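Local coordinates for mandelate racemase/muconate lactonizing enzyme family protein (Roseovarius nubinhibens ISM, PDB 3U4F) that binds magnesium in the barrel domain of an enolase-superfamily fold and probably acts as a hydro-lyase or racemase, at residues A165-A170 with L203-S208. Numbering follows the deposited sequence.
Sequences AFKVRA and LIDANS. With MG (magnesium ion), chain E; GAI (guanidine), chain F.
Neighbouring parallel strands of the enolase-superfamily barrel, joined by a beta-alpha-beta crossover through helix 184-196, meet where D205 binds magnesium and K167 and R169 line the adjoining pocket of a bound guanidine. The pairing of K167 with L203, V168 with I204 and R169 with D205 is fixed by backbone bonds such as F166 O to L203 N (2.9 Å) and A170 N to D205 O (2.9 Å, N-H...O 171°). On the face turned to helix 184-196, I204 CD1 packs against A170 CB at 3.7 Å. Within the barrel, the side chain of K167 crosses that of L203 at about a right angle, CB and CG against L203 CB, then bends at chi3 (86°). This bend brings K167 NZ to 2.8 Å from guanidine N3. The salt bridge from K167 NZ to D205 OD2 is weak at 3.4 Å; Y137 and E231 are further partners of NZ. With chi1 at -168°, D205 extends its carboxylate toward the metal, and OD2 binds magnesium at 2.1 Å; E231, E257, guanidine N2 and N3 and a water complete the shell. D205 OD1 accepts from N207 N at 3.1 Å, closing an Asx turn that restrains the carboxylate's rotation. R169 lays one guanidinium face over D205 CB, near OD1 as a charge without pointing an N-H at it, while NH2 approaches guanidine N1 edge-on and NE bonds S140 O. A leucine in place of R169 would probably leave S140 O without this donor and guanidine N1 without its NH2 contact. Metal and cationic side chains crowding D205 would be expected to stabilise negative charge in this pocket, consistent with the superfamily's metal-assisted enolate chemistry.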
loop_
_atom_site.group_PDB
_atom_site.type_symbol
_atom_site.label_atom_id
_atom_site.label_comp_id
_atom_site.label_asym_id
_atom_site.label_seq_id
_atom_site.Cartn_x
_atom_site.Cartn_y
_atom_site.Cartn_z
ATOM N N ALA A 165 -26.847 19.890 6.873
ATOM C CA ALA A 165 -26.430 18.483 6.798
ATOM C C ALA A 165 -25.323 18.244 7.822
ATOM O O ALA A 165 -24.449 19.104 8.015
ATOM C CB ALA A 165 -25.919 18.170 5.395
ATOM N N PHE A 166 -25.346 17.080 8.468
ATOM C CA PHE A 166 -24.505 16.834 9.650
ATOM C C PHE A 166 -24.122 15.355 9.693
ATOM O O PHE A 166 -24.984 14.491 9.539
ATOM C CB PHE A 166 -25.247 17.181 10.954
ATOM C CG PHE A 166 -25.856 18.566 10.965
ATOM C CD1 PHE A 166 -25.164 19.632 11.514
ATOM C CD2 PHE A 166 -27.113 18.783 10.419
ATOM C CE1 PHE A 166 -25.717 20.919 11.513
ATOM C CE2 PHE A 166 -27.668 20.057 10.381
ATOM C CZ PHE A 166 -26.959 21.130 10.931
ATOM N N LYS A 167 -22.836 15.068 9.898
ATOM C CA LYS A 167 -22.398 13.671 9.990
ATOM C C LYS A 167 -21.814 13.376 11.368
ATOM O O LYS A 167 -20.968 14.138 11.865
ATOM C CB LYS A 167 -21.395 13.303 8.873
ATOM C CG LYS A 167 -21.030 11.814 8.852
ATOM C CD LYS A 167 -20.263 11.421 7.597
ATOM C CE LYS A 167 -18.777 11.662 7.776
ATOM N NZ LYS A 167 -18.104 11.293 6.507
ATOM N N VAL A 168 -22.259 12.273 11.978
ATOM C CA VAL A 168 -21.734 11.824 13.269
ATOM C C VAL A 168 -21.188 10.396 13.129
ATOM O O VAL A 168 -21.229 9.821 12.046
ATOM C CB VAL A 168 -22.838 11.910 14.384
ATOM C CG1 VAL A 168 -23.348 13.324 14.485
ATOM C CG2 VAL A 168 -23.946 10.956 14.077
ATOM N N ARG A 169 -20.643 9.838 14.202
ATOM C CA ARG A 169 -19.972 8.552 14.135
ATOM C C ARG A 169 -20.818 7.450 14.784
ATOM O O ARG A 169 -21.463 7.693 15.795
ATOM C CB ARG A 169 -18.642 8.635 14.860
ATOM C CG ARG A 169 -17.726 9.740 14.324
ATOM C CD ARG A 169 -17.149 9.346 12.942
ATOM N NE ARG A 169 -16.823 10.550 12.153
ATOM C CZ ARG A 169 -16.239 10.515 10.964
ATOM N NH1 ARG A 169 -15.831 9.347 10.469
ATOM N NH2 ARG A 169 -16.063 11.644 10.281
ATOM N N ALA A 170 -20.767 6.256 14.210
ATOM C CA ALA A 170 -21.350 5.031 14.794
ATOM C C ALA A 170 -20.243 4.052 15.180
ATOM O O ALA A 170 -19.153 4.082 14.612
ATOM C CB ALA A 170 -22.257 4.359 13.790
ATOM N N LEU A 203 -26.201 12.164 8.365
ATOM C CA LEU A 203 -25.270 11.179 7.809
ATOM C C LEU A 203 -24.569 10.499 8.979
ATOM O O LEU A 203 -24.446 11.080 10.052
ATOM C CB LEU A 203 -24.193 11.899 6.966
ATOM C CG LEU A 203 -24.532 12.765 5.756
ATOM C CD1 LEU A 203 -25.134 14.122 6.121
ATOM C CD2 LEU A 203 -23.203 13.000 4.927
ATOM N N ILE A 204 -24.081 9.281 8.783
ATOM C CA ILE A 204 -23.326 8.631 9.849
ATOM C C ILE A 204 -22.200 7.852 9.208
ATOM O O ILE A 204 -22.290 7.455 8.036
ATOM C CB ILE A 204 -24.237 7.706 10.747
ATOM C CG1 ILE A 204 -23.595 7.432 12.125
ATOM C CG2 ILE A 204 -24.639 6.432 10.008
ATOM C CD1 ILE A 204 -24.663 7.066 13.218
ATOM N N ASP A 205 -21.155 7.601 9.983
ATOM C CA ASP A 205 -19.984 6.923 9.446
ATOM C C ASP A 205 -19.545 5.923 10.526
ATOM O O ASP A 205 -19.309 6.317 11.662
ATOM C CB ASP A 205 -18.907 7.981 9.210
ATOM C CG ASP A 205 -17.723 7.478 8.384
ATOM O OD1 ASP A 205 -17.444 6.268 8.391
ATOM O OD2 ASP A 205 -17.068 8.326 7.711
ATOM N N ALA A 206 -19.457 4.648 10.151
ATOM C CA ALA A 206 -19.118 3.552 11.082
ATOM C C ALA A 206 -17.645 3.185 11.042
ATOM O O ALA A 206 -17.183 2.295 11.769
ATOM C CB ALA A 206 -19.976 2.313 10.768
ATOM N N ASN A 207 -16.903 3.841 10.165
ATOM C CA ASN A 207 -15.455 3.572 10.014
ATOM C C ASN A 207 -15.060 2.114 10.186
ATOM O O ASN A 207 -14.199 1.777 11.038
ATOM C CB ASN A 207 -14.659 4.452 10.975
ATOM C CG ASN A 207 -14.746 5.928 10.619
ATOM O OD1 ASN A 207 -14.029 6.425 9.725
ATOM N ND2 ASN A 207 -15.609 6.628 11.308
ATOM N N SER A 208 -15.670 1.255 9.378
ATOM C CA SER A 208 -15.237 -0.163 9.248
ATOM C C SER A 208 -15.535 -1.052 10.436
ATOM O O SER A 208 -14.904 -2.099 10.613
ATOM C CB SER A 208 -13.730 -0.251 8.903
ATOM O OG SER A 208 -13.486 0.096 7.546
HETATM MG MG MG E . -15.460 8.226 6.318
HETATM C C GAI F . -14.708 10.453 7.364
HETATM N N1 GAI F . -14.410 11.610 7.897
HETATM N N2 GAI F . -14.218 9.239 7.800
HETATM N N3 GAI F . -15.505 10.394 6.284
HETATM O O HOH W 1 -15.335 6.293 6.760
#